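Local coordinates for aminotransferase, classes I and II (Silicibacter pomeroyi DSS-3, PDB 3H14), which probably catalyses pyridoxal-phosphate-dependent amino transfer between L-aspartate and 2-oxoglutarate, as a putative class I aminotransferase, at residues Y81-R93 with H204-E217. Sequence-based numbering, arbitrary orientation.
Sequences YGEWYGVDLDPGR and HGIEYEAKAVTALE
Y85, in the last turn of helix 71-85, lies against T214 and H204 of the loop between strands 196-200 and 223-227, which belong to the seven-stranded mixed sheet of the large domain of fold-type I PLP-dependent enzymes. One part of the apolar packing is built on the Y85 ring. T214 CG2 makes a CH-pi contact over one face, 3.9 Å from the ring centroid, while CB of W84 lies toward the rim of the opposite face, sandwiching the ring. V87 CG2 meets E217 CG at 3.8 Å, and L216 CD1 reaches Y81 CE1 at the same separation, the side chains crossing at about a right angle. L89 CD1 and R93 NH2 approach L216 CD1 and CD2, respectively, from the same side, and V243 touches all three residues as well as Y81.

Among the polar contacts, Y85 OH and H204 ND1 are joined by a very short hydrogen bond of 2.5 Å, at the imidazole edge with the ring planes 49° apart. A212 CB sits over the centre of one imidazole face. K211, bent at chi2 (64°) and chi4 (77°), curls its amino group back to A212 O and, weakly, to W84 O. The E207 carboxylate braces the loop, taking the N-H groups of G205 and A212. T214 OG1 is bound by E201, and E217 OE1 accepts from T214 N at 3.3 Å while resting 3.6 Å from Y85 CD1.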
ATOM      1  N   TYR A  81       4.611  16.658   8.685  1.00 26.57           N
ATOM      2  CA  TYR A  81       3.613  17.259   7.796  1.00 26.94           C
ATOM      3  C   TYR A  81       4.024  18.650   7.342  1.00 28.35           C
ATOM      4  O   TYR A  81       3.767  19.022   6.199  1.00 28.91           O
ATOM      5  CB  TYR A  81       2.196  17.213   8.403  1.00 26.23           C
ATOM      6  CG  TYR A  81       1.558  15.827   8.243  1.00 24.90           C
ATOM      7  CD1 TYR A  81       0.906  15.478   7.074  1.00 25.82           C
ATOM      8  CD2 TYR A  81       1.684  14.850   9.233  1.00 24.17           C
ATOM      9  CE1 TYR A  81       0.346  14.224   6.894  1.00 23.35           C
ATOM     10  CE2 TYR A  81       1.131  13.574   9.062  1.00 26.06           C
ATOM     11  CZ  TYR A  81       0.466  13.266   7.879  1.00 25.17           C
ATOM     12  OH  TYR A  81      -0.101  12.010   7.695  1.00 22.31           O
ATOM     13  N   GLY A  82       4.673  19.411   8.220  1.00 28.82           N
ATOM     14  CA  GLY A  82       5.252  20.687   7.815  1.00 30.40           C
ATOM     15  C   GLY A  82       6.414  20.509   6.841  1.00 30.48           C
ATOM     16  O   GLY A  82       6.456  21.132   5.780  1.00 31.19           O
ATOM     17  N   GLU A  83       7.347  19.644   7.204  1.00 30.57           N
ATOM     18  CA  GLU A  83       8.561  19.477   6.431  1.00 30.95           C
ATOM     19  C   GLU A  83       8.292  18.820   5.067  1.00 31.07           C
ATOM     20  O   GLU A  83       8.880  19.217   4.077  1.00 31.71           O
ATOM     21  CB  GLU A  83       9.587  18.684   7.243  1.00 30.89           C
ATOM     22  CG  GLU A  83      10.095  19.459   8.461  1.00 32.64           C
ATOM     23  CD  GLU A  83      11.127  18.718   9.286  1.00 33.72           C
ATOM     24  OE1 GLU A  83      11.426  17.537   8.993  1.00 37.53           O
ATOM     25  OE2 GLU A  83      11.639  19.315  10.262  1.00 37.76           O
ATOM     26  N   TRP A  84       7.393  17.840   5.013  1.00 29.77           N
ATOM     27  CA  TRP A  84       7.074  17.161   3.744  1.00 29.72           C
ATOM     28  C   TRP A  84       6.035  17.893   2.874  1.00 29.40           C
ATOM     29  O   TRP A  84       6.145  17.850   1.650  1.00 30.53           O
ATOM     30  CB  TRP A  84       6.612  15.726   4.029  1.00 28.76           C
ATOM     31  CG  TRP A  84       7.735  14.765   4.232  1.00 28.27           C
ATOM     32  CD1 TRP A  84       9.039  15.061   4.438  1.00 28.44           C
ATOM     33  CD2 TRP A  84       7.638  13.339   4.256  1.00 27.87           C
ATOM     34  NE1 TRP A  84       9.769  13.914   4.584  1.00 29.32           N
ATOM     35  CE2 TRP A  84       8.935  12.837   4.459  1.00 28.55           C
ATOM     36  CE3 TRP A  84       6.582  12.435   4.104  1.00 28.49           C
ATOM     37  CZ2 TRP A  84       9.203  11.471   4.537  1.00 28.21           C
ATOM     38  CZ3 TRP A  84       6.850  11.092   4.160  1.00 28.25           C
ATOM     39  CH2 TRP A  84       8.150  10.619   4.381  1.00 28.33           C
ATOM     40  N   TYR A  85       5.047  18.561   3.483  1.00 29.84           N
ATOM     41  CA  TYR A  85       3.916  19.120   2.718  1.00 29.89           C
ATOM     42  C   TYR A  85       3.626  20.616   2.932  1.00 30.90           C
ATOM     43  O   TYR A  85       2.705  21.168   2.298  1.00 29.91           O
ATOM     44  CB  TYR A  85       2.641  18.346   3.046  1.00 29.34           C
ATOM     45  CG  TYR A  85       2.786  16.838   2.982  1.00 28.73           C
ATOM     46  CD1 TYR A  85       2.752  16.153   1.758  1.00 27.53           C
ATOM     47  CD2 TYR A  85       2.965  16.106   4.133  1.00 28.01           C
ATOM     48  CE1 TYR A  85       2.896  14.762   1.708  1.00 27.80           C
ATOM     49  CE2 TYR A  85       3.097  14.707   4.104  1.00 28.21           C
ATOM     50  CZ  TYR A  85       3.068  14.045   2.885  1.00 29.24           C
ATOM     51  OH  TYR A  85       3.209  12.673   2.859  1.00 28.99           O
ATOM     52  N   GLY A  86       4.369  21.247   3.841  1.00 31.91           N
ATOM     53  CA  GLY A  86       4.059  22.601   4.257  1.00 33.05           C
ATOM     54  C   GLY A  86       2.701  22.686   4.913  1.00 33.37           C
ATOM     55  O   GLY A  86       2.038  23.705   4.814  1.00 34.17           O
ATOM     56  N   VAL A  87       2.273  21.615   5.574  1.00 33.44           N
ATOM     57  CA  VAL A  87       1.020  21.617   6.321  1.00 33.39           C
ATOM     58  C   VAL A  87       1.276  21.807   7.813  1.00 34.10           C
ATOM     59  O   VAL A  87       2.040  21.054   8.409  1.00 34.72           O
ATOM     60  CB  VAL A  87       0.216  20.316   6.093  1.00 33.21           C
ATOM     61  CG1 VAL A  87      -0.802  20.126   7.174  1.00 31.61           C
ATOM     62  CG2 VAL A  87      -0.470  20.356   4.731  1.00 32.77           C
ATOM     63  N   ASP A  88       0.624  22.806   8.412  1.00 34.95           N
ATOM     64  CA  ASP A  88       0.710  23.060   9.850  1.00 35.62           C
ATOM     65  C   ASP A  88      -0.324  22.187  10.552  1.00 34.81           C
ATOM     66  O   ASP A  88      -1.525  22.406  10.413  1.00 35.58           O
ATOM     67  CB  ASP A  88       0.444  24.542  10.138  1.00 37.00           C
ATOM     68  CG  ASP A  88       0.799  24.949  11.579  1.00 40.83           C
ATOM     69  OD1 ASP A  88       1.865  25.591  11.758  1.00 46.43           O
ATOM     70  OD2 ASP A  88       0.019  24.642  12.523  1.00 44.70           O
ATOM     71  N   LEU A  89       0.137  21.193  11.308  1.00 33.26           N
ATOM     72  CA  LEU A  89      -0.764  20.215  11.893  1.00 32.14           C
ATOM     73  C   LEU A  89      -0.577  20.147  13.385  1.00 31.38           C
ATOM     74  O   LEU A  89       0.535  20.049  13.853  1.00 30.76           O
ATOM     75  CB  LEU A  89      -0.501  18.835  11.281  1.00 31.88           C
ATOM     76  CG  LEU A  89      -1.393  17.656  11.705  1.00 32.36           C
ATOM     77  CD1 LEU A  89      -2.856  17.865  11.265  1.00 33.08           C
ATOM     78  CD2 LEU A  89      -0.813  16.341  11.148  1.00 30.55           C
ATOM     79  N   ASP A  90      -1.681  20.180  14.115  1.00 31.41           N
ATOM     80  CA  ASP A  90      -1.672  20.002  15.552  1.00 31.85           C
ATOM     81  C   ASP A  90      -1.388  18.525  15.856  1.00 31.42           C
ATOM     82  O   ASP A  90      -2.034  17.646  15.277  1.00 31.98           O
ATOM     83  CB  ASP A  90      -3.027  20.427  16.110  1.00 32.42           C
ATOM     84  CG  ASP A  90      -3.221  20.054  17.561  1.00 35.31           C
ATOM     85  OD1 ASP A  90      -2.272  20.129  18.357  1.00 38.09           O
ATOM     86  OD2 ASP A  90      -4.356  19.678  17.904  1.00 42.21           O
ATOM     87  N   PRO A  91      -0.395  18.237  16.720  1.00 30.50           N
ATOM     88  CA  PRO A  91      -0.136  16.840  17.112  1.00 30.01           C
ATOM     89  C   PRO A  91      -1.280  16.131  17.794  1.00 28.55           C
ATOM     90  O   PRO A  91      -1.319  14.910  17.791  1.00 29.01           O
ATOM     91  CB  PRO A  91       1.075  16.934  18.055  1.00 30.12           C
ATOM     92  CG  PRO A  91       1.304  18.368  18.311  1.00 29.93           C
ATOM     93  CD  PRO A  91       0.594  19.174  17.289  1.00 31.00           C
ATOM     94  N   GLY A  92      -2.215  16.886  18.355  1.00 27.48           N
ATOM     95  CA  GLY A  92      -3.423  16.317  18.936  1.00 26.84           C
ATOM     96  C   GLY A  92      -4.264  15.553  17.929  1.00 25.97           C
ATOM     97  O   GLY A  92      -5.059  14.710  18.307  1.00 26.18           O
ATOM     98  N   ARG A  93      -4.112  15.871  16.646  1.00 25.26           N
ATOM     99  CA  ARG A  93      -4.871  15.192  15.576  1.00 24.23           C
ATOM    100  C   ARG A  93      -4.186  13.930  15.052  1.00 23.69           C
ATOM    101  O   ARG A  93      -4.765  13.254  14.226  1.00 24.49           O
ATOM    102  CB  ARG A  93      -5.119  16.161  14.398  1.00 24.56           C
ATOM    103  CG  ARG A  93      -6.214  17.176  14.699  1.00 23.32           C
ATOM    104  CD  ARG A  93      -6.261  18.281  13.682  1.00 23.46           C
ATOM    105  NE  ARG A  93      -6.640  17.730  12.398  1.00 22.13           N
ATOM    106  CZ  ARG A  93      -6.508  18.333  11.228  1.00 23.87           C
ATOM    107  NH1 ARG A  93      -6.062  19.583  11.142  1.00 25.62           N
ATOM    108  NH2 ARG A  93      -6.886  17.686  10.128  1.00 24.04           N
ATOM    109  N   HIS A 204       3.634   7.241   0.855  1.00 19.78           N
ATOM    110  CA  HIS A 204       4.323   8.545   0.896  1.00 19.83           C
ATOM    111  C   HIS A 204       5.769   8.428   1.392  1.00 20.36           C
ATOM    112  O   HIS A 204       6.047   7.723   2.336  1.00 19.70           O
ATOM    113  CB  HIS A 204       3.563   9.559   1.754  1.00 20.53           C
ATOM    114  CG  HIS A 204       2.329  10.084   1.089  1.00 21.19           C
ATOM    115  ND1 HIS A 204       1.812  11.333   1.345  1.00 21.55           N
ATOM    116  CD2 HIS A 204       1.524   9.527   0.152  1.00 21.77           C
ATOM    117  CE1 HIS A 204       0.724  11.511   0.608  1.00 21.88           C
ATOM    118  NE2 HIS A 204       0.526  10.428  -0.121  1.00 21.32           N
ATOM    119  N   GLY A 205       6.674   9.170   0.757  1.00 20.68           N
ATOM    120  CA  GLY A 205       8.098   9.030   0.970  1.00 20.21           C
ATOM    121  C   GLY A 205       8.776   8.276  -0.171  1.00 20.75           C
ATOM    122  O   GLY A 205       9.895   8.613  -0.566  1.00 19.98           O
ATOM    123  N   ILE A 206       8.106   7.241  -0.694  1.00 21.04           N
ATOM    124  CA  ILE A 206       8.619   6.451  -1.815  1.00 21.22           C
ATOM    125  C   ILE A 206       8.120   7.025  -3.152  1.00 23.25           C
ATOM    126  O   ILE A 206       7.117   6.571  -3.780  1.00 22.10           O
ATOM    127  CB  ILE A 206       8.284   4.938  -1.680  1.00 21.42           C
ATOM    128  CG1 ILE A 206       8.853   4.411  -0.364  1.00 20.46           C
ATOM    129  CG2 ILE A 206       8.917   4.155  -2.865  1.00 20.44           C
ATOM    130  CD1 ILE A 206       8.494   2.963  -0.054  1.00 19.85           C
ATOM    131  N   GLU A 207       8.831   8.063  -3.561  1.00 24.85           N
ATOM    132  CA  GLU A 207       8.389   8.940  -4.630  1.00 26.19           C
ATOM    133  C   GLU A 207       9.586   9.278  -5.496  1.00 26.06           C
ATOM    134  O   GLU A 207      10.701   9.351  -4.999  1.00 27.31           O
ATOM    135  CB  GLU A 207       7.837  10.207  -4.021  1.00 26.71           C
ATOM    136  CG  GLU A 207       6.649  10.017  -3.117  1.00 28.07           C
ATOM    137  CD  GLU A 207       6.379  11.260  -2.306  1.00 27.92           C
ATOM    138  OE1 GLU A 207       6.555  12.364  -2.881  1.00 28.10           O
ATOM    139  OE2 GLU A 207       6.042  11.131  -1.092  1.00 29.89           O
ATOM    140  N   TYR A 208       9.349   9.458  -6.783  1.00 26.38           N
ATOM    141  CA  TYR A 208      10.418   9.558  -7.784  1.00 26.92           C
ATOM    142  C   TYR A 208      10.436  10.991  -8.321  1.00 27.92           C
ATOM    143  O   TYR A 208      11.101  11.842  -7.722  1.00 28.86           O
ATOM    144  CB  TYR A 208      10.231   8.475  -8.858  1.00 26.14           C
ATOM    145  CG  TYR A 208      10.295   7.118  -8.193  1.00 24.25           C
ATOM    146  CD1 TYR A 208       9.160   6.343  -8.035  1.00 24.18           C
ATOM    147  CD2 TYR A 208      11.466   6.680  -7.613  1.00 24.84           C
ATOM    148  CE1 TYR A 208       9.196   5.144  -7.343  1.00 23.36           C
ATOM    149  CE2 TYR A 208      11.524   5.482  -6.934  1.00 23.31           C
ATOM    150  CZ  TYR A 208      10.388   4.703  -6.814  1.00 24.23           C
ATOM    151  OH  TYR A 208      10.443   3.510  -6.138  1.00 21.44           O
ATOM    152  N   GLU A 209       9.658  11.292  -9.358  1.00 28.71           N
ATOM    153  CA  GLU A 209       9.567  12.692  -9.831  1.00 29.44           C
ATOM    154  C   GLU A 209       8.261  13.401  -9.433  1.00 29.09           C
ATOM    155  O   GLU A 209       8.281  14.580  -9.146  1.00 29.12           O
ATOM    156  CB  GLU A 209       9.857  12.807 -11.336  1.00 30.67           C
ATOM    157  CG  GLU A 209       9.386  11.670 -12.152  1.00 35.34           C
ATOM    158  CD  GLU A 209      10.410  10.559 -12.343  1.00 38.21           C
ATOM    159  OE1 GLU A 209      11.526  10.592 -11.762  1.00 39.95           O
ATOM    160  OE2 GLU A 209      10.069   9.645 -13.122  1.00 42.36           O
ATOM    161  N   ALA A 210       7.142  12.679  -9.347  1.00 28.47           N
ATOM    162  CA  ALA A 210       5.887  13.254  -8.862  1.00 28.14           C
ATOM    163  C   ALA A 210       5.873  13.429  -7.335  1.00 27.95           C
ATOM    164  O   ALA A 210       6.218  12.524  -6.608  1.00 28.72           O
ATOM    165  CB  ALA A 210       4.721  12.389  -9.290  1.00 27.68           C
ATOM    166  N   LYS A 211       5.449  14.594  -6.856  1.00 27.72           N
ATOM    167  CA  LYS A 211       5.367  14.864  -5.424  1.00 27.89           C
ATOM    168  C   LYS A 211       4.031  14.330  -4.870  1.00 27.40           C
ATOM    169  O   LYS A 211       2.969  14.607  -5.425  1.00 27.66           O
ATOM    170  CB  LYS A 211       5.484  16.374  -5.185  1.00 28.74           C
ATOM    171  CG  LYS A 211       5.440  16.814  -3.761  1.00 30.20           C
ATOM    172  CD  LYS A 211       6.586  16.317  -2.938  1.00 34.22           C
ATOM    173  CE  LYS A 211       6.371  16.650  -1.460  1.00 36.23           C
ATOM    174  NZ  LYS A 211       5.378  15.709  -0.853  1.00 39.50           N
ATOM    175  N   ALA A 212       4.087  13.567  -3.776  1.00 26.02           N
ATOM    176  CA  ALA A 212       2.879  13.039  -3.150  1.00 25.42           C
ATOM    177  C   ALA A 212       2.113  14.211  -2.580  1.00 25.06           C
ATOM    178  O   ALA A 212       2.713  15.206  -2.148  1.00 25.31           O
ATOM    179  CB  ALA A 212       3.203  12.012  -2.052  1.00 25.04           C
ATOM    180  N   VAL A 213       0.787  14.119  -2.651  1.00 24.65           N
ATOM    181  CA  VAL A 213      -0.090  15.159  -2.115  1.00 24.13           C
ATOM    182  C   VAL A 213      -0.901  14.604  -0.955  1.00 23.65           C
ATOM    183  O   VAL A 213      -1.707  13.729  -1.157  1.00 23.17           O
ATOM    184  CB  VAL A 213      -1.073  15.707  -3.175  1.00 24.57           C
ATOM    185  CG1 VAL A 213      -1.884  16.837  -2.568  1.00 24.48           C
ATOM    186  CG2 VAL A 213      -0.320  16.201  -4.425  1.00 23.64           C
ATOM    187  N   THR A 214      -0.694  15.113   0.260  1.00 23.98           N
ATOM    188  CA  THR A 214      -1.539  14.691   1.372  1.00 24.06           C
ATOM    189  C   THR A 214      -2.918  15.308   1.205  1.00 24.59           C
ATOM    190  O   THR A 214      -3.039  16.446   0.776  1.00 24.20           O
ATOM    191  CB  THR A 214      -0.964  15.010   2.786  1.00 23.93           C
ATOM    192  OG1 THR A 214      -1.852  14.482   3.774  1.00 24.92           O
ATOM    193  CG2 THR A 214      -0.835  16.489   3.052  1.00 24.67           C
ATOM    194  N   ALA A 215      -3.956  14.527   1.501  1.00 24.60           N
ATOM    195  CA  ALA A 215      -5.323  15.022   1.494  1.00 25.10           C
ATOM    196  C   ALA A 215      -5.499  16.233   2.399  1.00 25.67           C
ATOM    197  O   ALA A 215      -6.382  17.050   2.154  1.00 26.24           O
ATOM    198  CB  ALA A 215      -6.285  13.945   1.901  1.00 24.29           C
ATOM    199  N   LEU A 216      -4.653  16.352   3.420  1.00 26.01           N
ATOM    200  CA  LEU A 216      -4.633  17.532   4.320  1.00 26.81           C
ATOM    201  C   LEU A 216      -4.319  18.865   3.618  1.00 27.71           C
ATOM    202  O   LEU A 216      -4.671  19.910   4.114  1.00 29.14           O
ATOM    203  CB  LEU A 216      -3.659  17.285   5.468  1.00 25.77           C
ATOM    204  CG  LEU A 216      -3.996  16.011   6.266  1.00 25.92           C
ATOM    205  CD1 LEU A 216      -3.019  15.831   7.388  1.00 26.61           C
ATOM    206  CD2 LEU A 216      -5.403  16.075   6.830  1.00 27.68           C
ATOM    207  N   GLU A 217      -3.682  18.827   2.460  1.00 28.98           N
ATOM    208  CA  GLU A 217      -3.448  20.034   1.657  1.00 29.27           C
ATOM    209  C   GLU A 217      -4.731  20.574   1.009  1.00 30.21           C
ATOM    210  O   GLU A 217      -4.731  21.698   0.504  1.00 31.06           O
ATOM    211  CB  GLU A 217      -2.426  19.763   0.555  1.00 29.14           C
ATOM    212  CG  GLU A 217      -0.959  19.568   1.016  1.00 30.25           C
ATOM    213  CD  GLU A 217      -0.028  19.240  -0.140  1.00 30.67           C
ATOM    214  OE1 GLU A 217       0.525  18.110  -0.206  1.00 31.85           O
ATOM    215  OE2 GLU A 217       0.135  20.104  -1.019  1.00 33.23           O
TER